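Local coordinates for 16L protein (Yaba-like disease virus, PDB 6TQP), which probably blocks apoptosis of the infected host cell as a viral Bcl-2-like protein, by holding the BH3 helix of pro-apoptotic proteins in a surface groove, at residues P60-I65 with I106-E111; L68-V71 with E77-K80; D72-E77 with G117-M122; D84-S89 with E127-K132. All blocks are in the same frame, centred on the assembly; numbering follows the deposited sequence.

Interaction 1 (P60-I65 with I106-E111); sequences PNLSYI and ISMIVE
Drawn out straight through its first two torsions (chi1 179°, chi2 179°) and bent at the third (chi3 -74°), M108 crosses to the helix of L62 and S63 and turns its methyl along it. The straight part carries the sulfur up to the backbone: M108 SD stands 3.3 Å from S63 N. The same M108 SD is 3.5 Å from L62 C, so it rests on the peptide link between the two residues. The bend then lays CE beside the base of the neighbouring side chain, with M108 CE 3.6 Å from L62 CB. On L62 it is CB, not the branched end, that meets the methionine.

On the other flank the hydroxyl of S63 is near the thioether, S63 OG being 3.5 Å from M108 SD, with M108 CE almost as near. This is van der Waals packing; the hydroxyl has its hydrogen bond back to the carbonyl O of K59, one turn earlier in its own helix.

In a Bcl-2 fold such as this, helices pack round a central apolar one. Here the contact between segments 60-65 and 106-111 rests on M108, while L62, S63 and I65 add contacts to other residues of helix 96-113. M108 also touches M55, K59 and C66 of helix 38-68. L62 reaches on to S104 and L105 of helix 96-113 and to an apolar side chain of the bound peptide, while N61 gives its ND2 to a polar side chain of that peptide.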
loop_
_atom_site.group_PDB
_atom_site.type_symbol
_atom_site.label_atom_id
_atom_site.label_comp_id
_atom_site.label_asym_id
_atom_site.label_seq_id
_atom_site.Cartn_x
_atom_site.Cartn_y
_atom_site.Cartn_z
ATOM N N PRO A 60 2.919 -5.256 14.519
ATOM C CA PRO A 60 4.026 -6.224 14.627
ATOM C C PRO A 60 4.224 -7.025 13.355
ATOM O O PRO A 60 5.361 -7.358 12.992
ATOM C CB PRO A 60 3.600 -7.121 15.798
ATOM C CG PRO A 60 2.514 -6.391 16.492
ATOM C CD PRO A 60 1.832 -5.570 15.462
ATOM N N ASN A 61 3.130 -7.342 12.664
ATOM C CA ASN A 61 3.225 -8.133 11.439
ATOM C C ASN A 61 3.897 -7.333 10.336
ATOM O O ASN A 61 4.730 -7.861 9.584
ATOM C CB ASN A 61 1.828 -8.573 11.009
ATOM C CG ASN A 61 1.070 -9.235 12.120
ATOM O OD1 ASN A 61 0.544 -8.569 13.028
ATOM N ND2 ASN A 61 1.010 -10.555 12.075
ATOM N N LEU A 62 3.535 -6.055 10.215
ATOM C CA LEU A 62 4.177 -5.191 9.238
ATOM C C LEU A 62 5.633 -4.932 9.597
ATOM O O LEU A 62 6.496 -4.907 8.711
ATOM C CB LEU A 62 3.421 -3.864 9.142
ATOM C CG LEU A 62 1.990 -3.945 8.607
ATOM C CD1 LEU A 62 1.261 -2.618 8.798
ATOM C CD2 LEU A 62 1.954 -4.322 7.143
ATOM N N SER A 63 5.924 -4.711 10.881
ATOM C CA SER A 63 7.310 -4.504 11.298
ATOM C C SER A 63 8.157 -5.730 10.997
ATOM O O SER A 63 9.335 -5.608 10.641
ATOM C CB SER A 63 7.388 -4.180 12.792
ATOM O OG SER A 63 6.695 -2.986 13.104
ATOM N N TYR A 64 7.576 -6.920 11.158
ATOM C CA TYR A 64 8.283 -8.151 10.821
ATOM C C TYR A 64 8.629 -8.183 9.338
ATOM O O TYR A 64 9.765 -8.480 8.955
ATOM C CB TYR A 64 7.423 -9.345 11.220
ATOM C CG TYR A 64 7.846 -10.683 10.638
ATOM C CD1 TYR A 64 8.949 -11.358 11.134
ATOM C CD2 TYR A 64 7.114 -11.278 9.628
ATOM C CE1 TYR A 64 9.328 -12.574 10.614
ATOM C CE2 TYR A 64 7.483 -12.493 9.101
ATOM C CZ TYR A 64 8.587 -13.143 9.602
ATOM O OH TYR A 64 8.956 -14.364 9.080
ATOM N N ILE A 65 7.662 -7.850 8.485
ATOM C CA ILE A 65 7.925 -7.796 7.052
ATOM C C ILE A 65 9.063 -6.825 6.768
ATOM O O ILE A 65 9.992 -7.125 6.006
ATOM C CB ILE A 65 6.646 -7.402 6.298
ATOM C CG1 ILE A 65 5.600 -8.510 6.461
ATOM C CG2 ILE A 65 6.947 -7.126 4.815
ATOM C CD1 ILE A 65 4.220 -8.120 5.971
ATOM N N ILE A 106 3.761 0.038 2.970
ATOM C CA ILE A 106 4.560 1.141 2.422
ATOM C C ILE A 106 4.599 2.297 3.404
ATOM O O ILE A 106 5.651 2.920 3.607
ATOM C CB ILE A 106 3.996 1.593 1.060
ATOM C CG1 ILE A 106 4.004 0.449 0.051
ATOM C CG2 ILE A 106 4.802 2.762 0.464
ATOM C CD1 ILE A 106 3.065 0.683 -1.067
ATOM N N SER A 107 3.464 2.603 4.037
ATOM C CA SER A 107 3.454 3.683 5.029
ATOM C C SER A 107 4.485 3.429 6.116
ATOM O O SER A 107 5.243 4.331 6.499
ATOM C CB SER A 107 2.065 3.825 5.649
ATOM O OG SER A 107 1.135 4.239 4.674
ATOM N N MET A 108 4.527 2.199 6.632
ATOM C CA MET A 108 5.515 1.882 7.654
ATOM C C MET A 108 6.933 1.972 7.106
ATOM O O MET A 108 7.825 2.492 7.782
ATOM C CB MET A 108 5.275 0.493 8.223
ATOM C CG MET A 108 6.309 0.128 9.279
ATOM S SD MET A 108 5.995 -1.496 9.969
ATOM C CE MET A 108 4.581 -1.037 10.969
ATOM N N ILE A 109 7.173 1.443 5.902
ATOM C CA ILE A 109 8.516 1.517 5.321
ATOM C C ILE A 109 8.989 2.959 5.307
ATOM O O ILE A 109 10.110 3.276 5.724
ATOM C CB ILE A 109 8.531 0.909 3.908
ATOM C CG1 ILE A 109 8.212 -0.583 3.980
ATOM C CG2 ILE A 109 9.912 1.105 3.244
ATOM C CD1 ILE A 109 8.049 -1.253 2.630
ATOM N N VAL A 110 8.120 3.857 4.846
ATOM C CA VAL A 110 8.471 5.268 4.740
ATOM C C VAL A 110 8.714 5.861 6.121
ATOM O O VAL A 110 9.660 6.636 6.329
ATOM C CB VAL A 110 7.355 6.001 3.974
ATOM C CG1 VAL A 110 7.305 7.460 4.305
ATOM C CG2 VAL A 110 7.534 5.794 2.463
ATOM N N GLU A 111 7.862 5.512 7.088
ATOM C CA GLU A 111 8.038 6.031 8.441
ATOM C C GLU A 111 9.314 5.497 9.082
ATOM O O GLU A 111 9.931 6.191 9.896
ATOM C CB GLU A 111 6.820 5.683 9.298
ATOM C CG GLU A 111 5.559 6.465 8.918
ATOM C CD GLU A 111 4.361 6.118 9.787
ATOM O OE1 GLU A 111 4.441 5.134 10.554
ATOM O OE2 GLU A 111 3.341 6.834 9.702
#

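Interaction 2 (L68-V71 with E77-K80); sequences LLKV and ENIK
The carboxamide of N78 and the carbonyl groups of L69 and K70 are the flat groups that meet here, and they do not stack. ND2 of N78 points at the turn, 3.0 Å from the O of K70 and 3.5 Å from the O of L69. K70 O lies off one face of the amide, while L69 O is displaced slightly toward the other. At the opposite end of the amide, OD1 of N78 takes a bond of 2.8 Å from a water, whose other proton goes to L69 O at 2.7 Å, so the water ties the carbonyl and the amide together.

The amide reaches across because CG of N78 is anti to the backbone N (chi1 -172°). ND2 also donates to the carbonyl O of D73, a bond that fixes which way round the amide sits. K70, with positive phi (54°), closes helix 38-68 in a Schellman motif; K70 CB comes no nearer than 4.2 Å to N78 ND2, and the lysine amine leads away.

The contact thus joins the end of helix 38-68 to the first turns of helix 76-92. The side chain of L69 packs on I82 and Q85 of that helix and on I109 of helix 96-113, and also touches an apolar side chain of the bound peptide.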
loop_
_atom_site.group_PDB
_atom_site.type_symbol
_atom_site.label_atom_id
_atom_site.label_comp_id
_atom_site.label_asym_id
_atom_site.label_seq_id
_atom_site.Cartn_x
_atom_site.Cartn_y
_atom_site.Cartn_z
ATOM N N LEU A 68 12.291 -8.363 7.394
ATOM C CA LEU A 68 12.688 -9.223 6.287
ATOM C C LEU A 68 13.211 -8.397 5.120
ATOM O O LEU A 68 14.228 -8.745 4.510
ATOM C CB LEU A 68 11.510 -10.081 5.831
ATOM C CG LEU A 68 10.933 -11.072 6.835
ATOM C CD1 LEU A 68 9.770 -11.826 6.183
ATOM C CD2 LEU A 68 11.985 -12.044 7.323
ATOM N N LEU A 69 12.527 -7.295 4.801
ATOM C CA LEU A 69 12.893 -6.456 3.663
ATOM C C LEU A 69 14.133 -5.609 3.919
ATOM O O LEU A 69 14.581 -4.911 3.001
ATOM C CB LEU A 69 11.733 -5.528 3.301
ATOM C CG LEU A 69 10.423 -6.195 2.904
ATOM C CD1 LEU A 69 9.316 -5.154 2.848
ATOM C CD2 LEU A 69 10.588 -6.887 1.575
ATOM N N LYS A 70 14.678 -5.636 5.135
ATOM C CA LYS A 70 15.861 -4.843 5.489
ATOM C C LYS A 70 15.643 -3.361 5.177
ATOM O O LYS A 70 16.478 -2.703 4.551
ATOM C CB LYS A 70 17.099 -5.375 4.767
ATOM C CG LYS A 70 17.301 -6.882 4.911
ATOM C CD LYS A 70 18.280 -7.436 3.876
ATOM C CE LYS A 70 19.712 -7.066 4.200
ATOM N NZ LYS A 70 20.180 -7.723 5.453
ATOM N N VAL A 71 14.518 -2.823 5.651
ATOM C CA VAL A 71 14.141 -1.456 5.298
ATOM C C VAL A 71 15.121 -0.429 5.828
ATOM O O VAL A 71 15.056 0.742 5.431
ATOM C CB VAL A 71 12.735 -1.113 5.818
ATOM C CG1 VAL A 71 11.710 -2.033 5.189
ATOM C CG2 VAL A 71 12.712 -1.162 7.351
ATOM N N GLU A 77 20.142 -0.439 -4.567
ATOM C CA GLU A 77 20.058 -1.880 -4.810
ATOM C C GLU A 77 19.030 -2.534 -3.900
ATOM O O GLU A 77 18.250 -3.390 -4.343
ATOM C CB GLU A 77 21.423 -2.540 -4.604
ATOM C CG GLU A 77 22.579 -1.907 -5.382
ATOM C CD GLU A 77 23.284 -0.795 -4.616
ATOM O OE1 GLU A 77 22.694 0.296 -4.459
ATOM O OE2 GLU A 77 24.430 -1.013 -4.168
ATOM N N ASN A 78 19.012 -2.153 -2.622
ATOM C CA ASN A 78 18.060 -2.774 -1.714
ATOM C C ASN A 78 16.654 -2.229 -1.895
ATOM O O ASN A 78 15.681 -2.970 -1.697
ATOM C CB ASN A 78 18.495 -2.594 -0.263
ATOM C CG ASN A 78 17.630 -3.392 0.684
ATOM O OD1 ASN A 78 17.567 -4.617 0.592
ATOM N ND2 ASN A 78 16.940 -2.703 1.583
ATOM N N ILE A 79 16.512 -0.956 -2.271
ATOM C CA ILE A 79 15.179 -0.431 -2.563
ATOM C C ILE A 79 14.572 -1.160 -3.757
ATOM O O ILE A 79 13.373 -1.472 -3.777
ATOM C CB ILE A 79 15.237 1.090 -2.793
ATOM C CG1 ILE A 79 15.403 1.809 -1.450
ATOM C CG2 ILE A 79 13.977 1.568 -3.505
ATOM C CD1 ILE A 79 15.719 3.276 -1.569
ATOM N N LYS A 80 15.382 -1.424 -4.784
ATOM C CA LYS A 80 14.900 -2.211 -5.914
ATOM C C LYS A 80 14.469 -3.596 -5.452
ATOM O O LYS A 80 13.432 -4.115 -5.878
ATOM C CB LYS A 80 16.002 -2.308 -6.973
ATOM C CG LYS A 80 15.518 -2.528 -8.394
ATOM C CD LYS A 80 15.600 -3.986 -8.784
ATOM C CE LYS A 80 15.134 -4.195 -10.214
ATOM N NZ LYS A 80 15.082 -5.636 -10.582
HETATM O O HOH W 1 15.292 -6.155 0.768
#

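Interaction 3 (D72-E77 with G117-M122); sequences DDTSEE and GKNIPM. With NA (sodium ion), chain C.
Where helices 76-92 and 120-134 begin, the two backbones come together with the CA atoms of E76 and P121 5.8 Å apart. N119 spans the gap with its amide: ND2 donates to the carbonyl O of T74 in a long, weak bond of 3.4 Å that is nonetheless fairly straight (162°). A water strengthens the link, giving one proton to T74 O at 2.9 Å and the other to N119 OD1 at 3.2 Å.

N119 is the N-cap residue of helix 120-134, and that same OD1 makes the capping bond. It accepts from the backbone N of M122 at 2.9 Å, the donor standing above the plane of the amide. Held at both ends in this way, the amide of N119 has its rotation set by the helix start it caps as well as by T74.

S75 plays the matching part on helix 76-92, its OG capping the N of N78. D73 places it: its OD1 receives both the hydroxyl of S75, at 2.7 Å, and the backbone N of S75, at 2.9 Å, the second bond making an Asx turn.

Beyond the polar bridge, E76 crosses the ring of P121 at about a right angle, with E76 CG 3.8 Å from P121 CG. The extended chain runs on past the ring, and OE1 of E76 binds the sodium ion.

The contact lies at the surface. Behind it, I79 of helix 76-92 packs against N119, P121 and M122, while T74 rests on N113 and M122 on I109, V110 and N113 of helix 96-113.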
loop_
_atom_site.group_PDB
_atom_site.type_symbol
_atom_site.label_atom_id
_atom_site.label_comp_id
_atom_site.label_asym_id
_atom_site.label_seq_id
_atom_site.Cartn_x
_atom_site.Cartn_y
_atom_site.Cartn_z
ATOM N N ASP A 72 15.999 -0.811 6.750
ATOM C CA ASP A 72 17.014 0.133 7.196
ATOM C C ASP A 72 18.032 0.422 6.098
ATOM O O ASP A 72 18.713 1.448 6.154
ATOM C CB ASP A 72 17.705 -0.398 8.453
ATOM C CG ASP A 72 18.494 -1.671 8.197
ATOM O OD1 ASP A 72 19.719 -1.574 7.965
ATOM O OD2 ASP A 72 17.890 -2.765 8.216
ATOM N N ASP A 73 18.131 -0.445 5.091
ATOM C CA ASP A 73 19.077 -0.275 3.991
ATOM C C ASP A 73 18.378 0.496 2.876
ATOM O O ASP A 73 17.524 -0.057 2.177
ATOM C CB ASP A 73 19.571 -1.639 3.512
ATOM C CG ASP A 73 20.544 -1.547 2.348
ATOM O OD1 ASP A 73 20.680 -0.463 1.748
ATOM O OD2 ASP A 73 21.181 -2.571 2.035
ATOM N N THR A 74 18.730 1.773 2.710
ATOM C CA THR A 74 18.086 2.627 1.718
ATOM C C THR A 74 18.884 2.736 0.428
ATOM O O THR A 74 18.609 3.624 -0.387
ATOM C CB THR A 74 17.842 4.032 2.284
ATOM O OG1 THR A 74 19.079 4.592 2.743
ATOM C CG2 THR A 74 16.841 3.982 3.424
ATOM N N SER A 75 19.867 1.865 0.222
ATOM C CA SER A 75 20.615 1.892 -1.023
ATOM C C SER A 75 19.681 1.631 -2.200
ATOM O O SER A 75 18.618 1.014 -2.061
ATOM C CB SER A 75 21.726 0.844 -1.001
ATOM O OG SER A 75 21.163 -0.453 -0.953
ATOM N N GLU A 76 20.095 2.097 -3.382
ATOM C CA GLU A 76 19.297 1.857 -4.582
ATOM C C GLU A 76 19.104 0.363 -4.824
ATOM O O GLU A 76 18.015 -0.074 -5.215
ATOM C CB GLU A 76 19.954 2.519 -5.797
ATOM C CG GLU A 76 19.133 2.393 -7.074
ATOM C CD GLU A 76 19.656 3.265 -8.195
ATOM O OE1 GLU A 76 20.816 3.722 -8.105
ATOM O OE2 GLU A 76 18.900 3.494 -9.163
ATOM N N GLU A 77 20.142 -0.439 -4.567
ATOM C CA GLU A 77 20.058 -1.880 -4.810
ATOM C C GLU A 77 19.030 -2.534 -3.900
ATOM O O GLU A 77 18.250 -3.390 -4.343
ATOM C CB GLU A 77 21.423 -2.540 -4.604
ATOM C CG GLU A 77 22.579 -1.907 -5.382
ATOM C CD GLU A 77 23.284 -0.795 -4.616
ATOM O OE1 GLU A 77 22.694 0.296 -4.459
ATOM O OE2 GLU A 77 24.430 -1.013 -4.168
ATOM N N GLY A 117 11.212 12.407 0.386
ATOM C CA GLY A 117 11.030 12.853 -0.981
ATOM C C GLY A 117 12.300 12.933 -1.801
ATOM O O GLY A 117 12.220 12.992 -3.036
ATOM N N LYS A 118 13.471 12.929 -1.163
ATOM C CA LYS A 118 14.719 13.133 -1.886
ATOM C C LYS A 118 15.391 11.835 -2.318
ATOM O O LYS A 118 16.258 11.867 -3.196
ATOM C CB LYS A 118 15.688 13.967 -1.031
ATOM C CG LYS A 118 15.371 15.471 -1.032
ATOM C CD LYS A 118 16.538 16.326 -0.524
ATOM C CE LYS A 118 17.739 16.311 -1.469
ATOM N NZ LYS A 118 17.440 16.932 -2.791
ATOM N N ASN A 119 15.014 10.698 -1.745
ATOM C CA ASN A 119 15.568 9.416 -2.168
ATOM C C ASN A 119 14.830 8.996 -3.435
ATOM O O ASN A 119 13.745 8.418 -3.369
ATOM C CB ASN A 119 15.416 8.379 -1.065
ATOM C CG ASN A 119 16.061 7.066 -1.416
ATOM O OD1 ASN A 119 15.840 6.520 -2.497
ATOM N ND2 ASN A 119 16.873 6.546 -0.503
ATOM N N ILE A 120 15.411 9.296 -4.597
ATOM C CA ILE A 120 14.689 9.096 -5.854
ATOM C C ILE A 120 14.311 7.640 -6.058
ATOM O O ILE A 120 13.146 7.366 -6.409
ATOM C CB ILE A 120 15.505 9.675 -7.023
ATOM C CG1 ILE A 120 15.659 11.201 -6.883
ATOM C CG2 ILE A 120 14.878 9.303 -8.365
ATOM C CD1 ILE A 120 14.369 11.975 -6.603
ATOM N N PRO A 121 15.195 6.661 -5.871
ATOM C CA PRO A 121 14.755 5.257 -5.959
ATOM C C PRO A 121 13.543 4.947 -5.099
ATOM O O PRO A 121 12.667 4.189 -5.527
ATOM C CB PRO A 121 15.995 4.483 -5.503
ATOM C CG PRO A 121 17.133 5.369 -5.896
ATOM C CD PRO A 121 16.654 6.773 -5.679
ATOM N N MET A 122 13.460 5.523 -3.898
ATOM C CA MET A 122 12.295 5.289 -3.051
ATOM C C MET A 122 11.048 5.931 -3.649
ATOM O O MET A 122 9.967 5.337 -3.629
ATOM C CB MET A 122 12.560 5.816 -1.639
ATOM C CG MET A 122 11.487 5.461 -0.620
ATOM S SD MET A 122 11.212 3.680 -0.475
ATOM C CE MET A 122 9.788 3.650 0.611
HETATM NA NA NA C . 22.995 3.847 -7.093
HETATM O O HOH W 2 18.349 4.696 -3.080
#

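Interaction 4 (D84-S89 with E127-K132); sequences DQIIES and EDIALK
I87 and I129 bury the most surface here, with I86 next, and the three isoleucines account for most of the seam between two helix segments that run almost parallel, 6° apart, with their axes 10.3 Å from each other. The CA atoms of I87 and I129 are the nearest pair, at 6.6 Å.

I129 extends its longer branch toward I86. CD1 of I129 lands against both arms of I86, 3.7 Å from I86 CG2 and 3.8 Å from I86 CD1, the side chains crossing at about a right angle. That methyl therefore sits in the fork of I86 instead of meeting it end on. I102 of helix 96-113 touches both I86 and I129 and closes this side of the seam.

I87 lies on the other side of I129, and the two meet more loosely, CG1 of I87 being 4.4 Å from CG1 of I129. Its end is turned further along: a chi2 of -142°, well off a staggered value, swings CD1 of I87 to 3.6 Å from CG of K132, again crossing nearly square. K132 folds at chi2 and chi3, leaving its CG against I87 and carrying the amine to a salt bridge with E135; E91 is a longer, weaker partner.

Other residues of segment 84-89, among them Q85, E88 and S89, pack on the bound peptide. Between the two segments the contacts are methyl and methylene packing, so cohesion there should come mainly from shape and burial of apolar surface, the lysine charge being paired just past the end of its helix, with E135.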
loop_
_atom_site.group_PDB
_atom_site.type_symbol
_atom_site.label_atom_id
_atom_site.label_comp_id
_atom_site.label_asym_id
_atom_site.label_seq_id
_atom_site.Cartn_x
_atom_site.Cartn_y
_atom_site.Cartn_z
ATOM N N ASP A 84 10.657 -5.216 -5.857
ATOM C CA ASP A 84 10.368 -6.464 -6.547
ATOM C C ASP A 84 9.718 -7.481 -5.618
ATOM O O ASP A 84 8.827 -8.227 -6.040
ATOM C CB ASP A 84 11.650 -7.008 -7.171
ATOM C CG ASP A 84 12.146 -6.135 -8.307
ATOM O OD1 ASP A 84 11.309 -5.480 -8.961
ATOM O OD2 ASP A 84 13.360 -6.089 -8.545
ATOM N N GLN A 85 10.130 -7.524 -4.347
ATOM C CA GLN A 85 9.508 -8.467 -3.418
ATOM C C GLN A 85 8.051 -8.099 -3.160
ATOM O O GLN A 85 7.182 -8.978 -3.106
ATOM C CB GLN A 85 10.296 -8.525 -2.106
ATOM C CG GLN A 85 11.656 -9.204 -2.249
ATOM C CD GLN A 85 12.451 -9.228 -0.957
ATOM O OE1 GLN A 85 12.479 -10.240 -0.256
ATOM N NE2 GLN A 85 13.109 -8.116 -0.638
ATOM N N ILE A 86 7.750 -6.804 -3.030
ATOM C CA ILE A 86 6.367 -6.407 -2.786
ATOM C C ILE A 86 5.525 -6.669 -4.033
ATOM O O ILE A 86 4.422 -7.233 -3.962
ATOM C CB ILE A 86 6.309 -4.932 -2.332
ATOM C CG1 ILE A 86 6.990 -4.777 -0.969
ATOM C CG2 ILE A 86 4.876 -4.460 -2.242
ATOM C CD1 ILE A 86 7.151 -3.315 -0.490
ATOM N N ILE A 87 6.042 -6.288 -5.203
ATOM C CA ILE A 87 5.340 -6.576 -6.451
ATOM C C ILE A 87 5.071 -8.072 -6.580
ATOM O O ILE A 87 3.969 -8.489 -6.957
ATOM C CB ILE A 87 6.145 -6.037 -7.652
ATOM C CG1 ILE A 87 6.265 -4.508 -7.552
ATOM C CG2 ILE A 87 5.539 -6.527 -8.971
ATOM C CD1 ILE A 87 6.161 -3.763 -8.862
ATOM N N GLU A 88 6.071 -8.901 -6.290
ATOM C CA GLU A 88 5.887 -10.348 -6.404
ATOM C C GLU A 88 4.776 -10.837 -5.474
ATOM O O GLU A 88 3.920 -11.638 -5.872
ATOM C CB GLU A 88 7.204 -11.056 -6.104
ATOM C CG GLU A 88 7.120 -12.547 -6.230
ATOM C CD GLU A 88 8.468 -13.211 -6.108
ATOM O OE1 GLU A 88 9.467 -12.662 -6.623
ATOM O OE2 GLU A 88 8.519 -14.289 -5.491
ATOM N N SER A 89 4.762 -10.354 -4.233
ATOM C CA SER A 89 3.740 -10.794 -3.290
ATOM C C SER A 89 2.356 -10.377 -3.752
ATOM O O SER A 89 1.376 -11.103 -3.533
ATOM C CB SER A 89 4.035 -10.231 -1.907
ATOM O OG SER A 89 5.240 -10.780 -1.403
ATOM N N GLU A 127 5.877 5.062 -6.627
ATOM C CA GLU A 127 5.188 5.144 -7.913
ATOM C C GLU A 127 4.897 3.757 -8.471
ATOM O O GLU A 127 3.764 3.453 -8.863
ATOM C CB GLU A 127 6.039 5.940 -8.903
ATOM C CG GLU A 127 5.983 7.437 -8.715
ATOM C CD GLU A 127 4.721 8.035 -9.293
ATOM O OE1 GLU A 127 4.057 7.349 -10.105
ATOM O OE2 GLU A 127 4.396 9.187 -8.936
ATOM N N ASP A 128 5.923 2.907 -8.533
ATOM C CA ASP A 128 5.776 1.598 -9.158
ATOM C C ASP A 128 4.733 0.747 -8.443
ATOM O O ASP A 128 3.884 0.124 -9.089
ATOM C CB ASP A 128 7.120 0.881 -9.170
ATOM C CG ASP A 128 8.107 1.506 -10.129
ATOM O OD1 ASP A 128 7.669 2.170 -11.088
ATOM O OD2 ASP A 128 9.333 1.324 -9.924
ATOM N N ILE A 129 4.780 0.699 -7.112
ATOM C CA ILE A 129 3.812 -0.112 -6.376
ATOM C C ILE A 129 2.417 0.503 -6.456
ATOM O O ILE A 129 1.411 -0.218 -6.512
ATOM C CB ILE A 129 4.270 -0.305 -4.922
ATOM C CG1 ILE A 129 5.597 -1.069 -4.893
ATOM C CG2 ILE A 129 3.208 -1.076 -4.131
ATOM C CD1 ILE A 129 6.179 -1.220 -3.510
ATOM N N ALA A 130 2.322 1.838 -6.463
ATOM C CA ALA A 130 1.023 2.468 -6.689
ATOM C C ALA A 130 0.457 2.058 -8.042
ATOM O O ALA A 130 -0.747 1.811 -8.172
ATOM C CB ALA A 130 1.147 3.994 -6.602
ATOM N N LEU A 131 1.317 1.977 -9.061
ATOM C CA LEU A 131 0.864 1.576 -10.388
ATOM C C LEU A 131 0.292 0.169 -10.357
ATOM O O LEU A 131 -0.801 -0.087 -10.877
ATOM C CB LEU A 131 2.017 1.648 -11.388
ATOM C CG LEU A 131 2.339 3.008 -11.987
ATOM C CD1 LEU A 131 3.607 2.914 -12.806
ATOM C CD2 LEU A 131 1.185 3.505 -12.841
ATOM N N LYS A 132 1.020 -0.761 -9.744
ATOM C CA LYS A 132 0.560 -2.142 -9.698
ATOM C C LYS A 132 -0.697 -2.286 -8.856
ATOM O O LYS A 132 -1.584 -3.078 -9.189
ATOM C CB LYS A 132 1.655 -3.045 -9.148
ATOM C CG LYS A 132 2.800 -3.305 -10.099
ATOM C CD LYS A 132 2.378 -4.013 -11.380
ATOM C CE LYS A 132 1.890 -5.420 -11.091
ATOM N NZ LYS A 132 1.605 -6.161 -12.349
#

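Interactions 1 and 2 are buried, interaction 4 is partly so, and interaction 3 lies at the surface with a sodium ion beside it. Helix 76-92 is common to interactions 2, 3 and 4, and helix 120-134 to interactions 3 and 4, which join the same pair of helices at the start and further along. Chemistry follows position: helix against helix, interactions 1 and 4 rely on thioether and aliphatic packing, whereas at helix ends interactions 2 and 3 use asparagine amides, carbonyls and bridging waters. Helix 96-113 links them all, I109 touching V71 and L69 of interaction 2, M122 of interaction 3 and I86 of interaction 4.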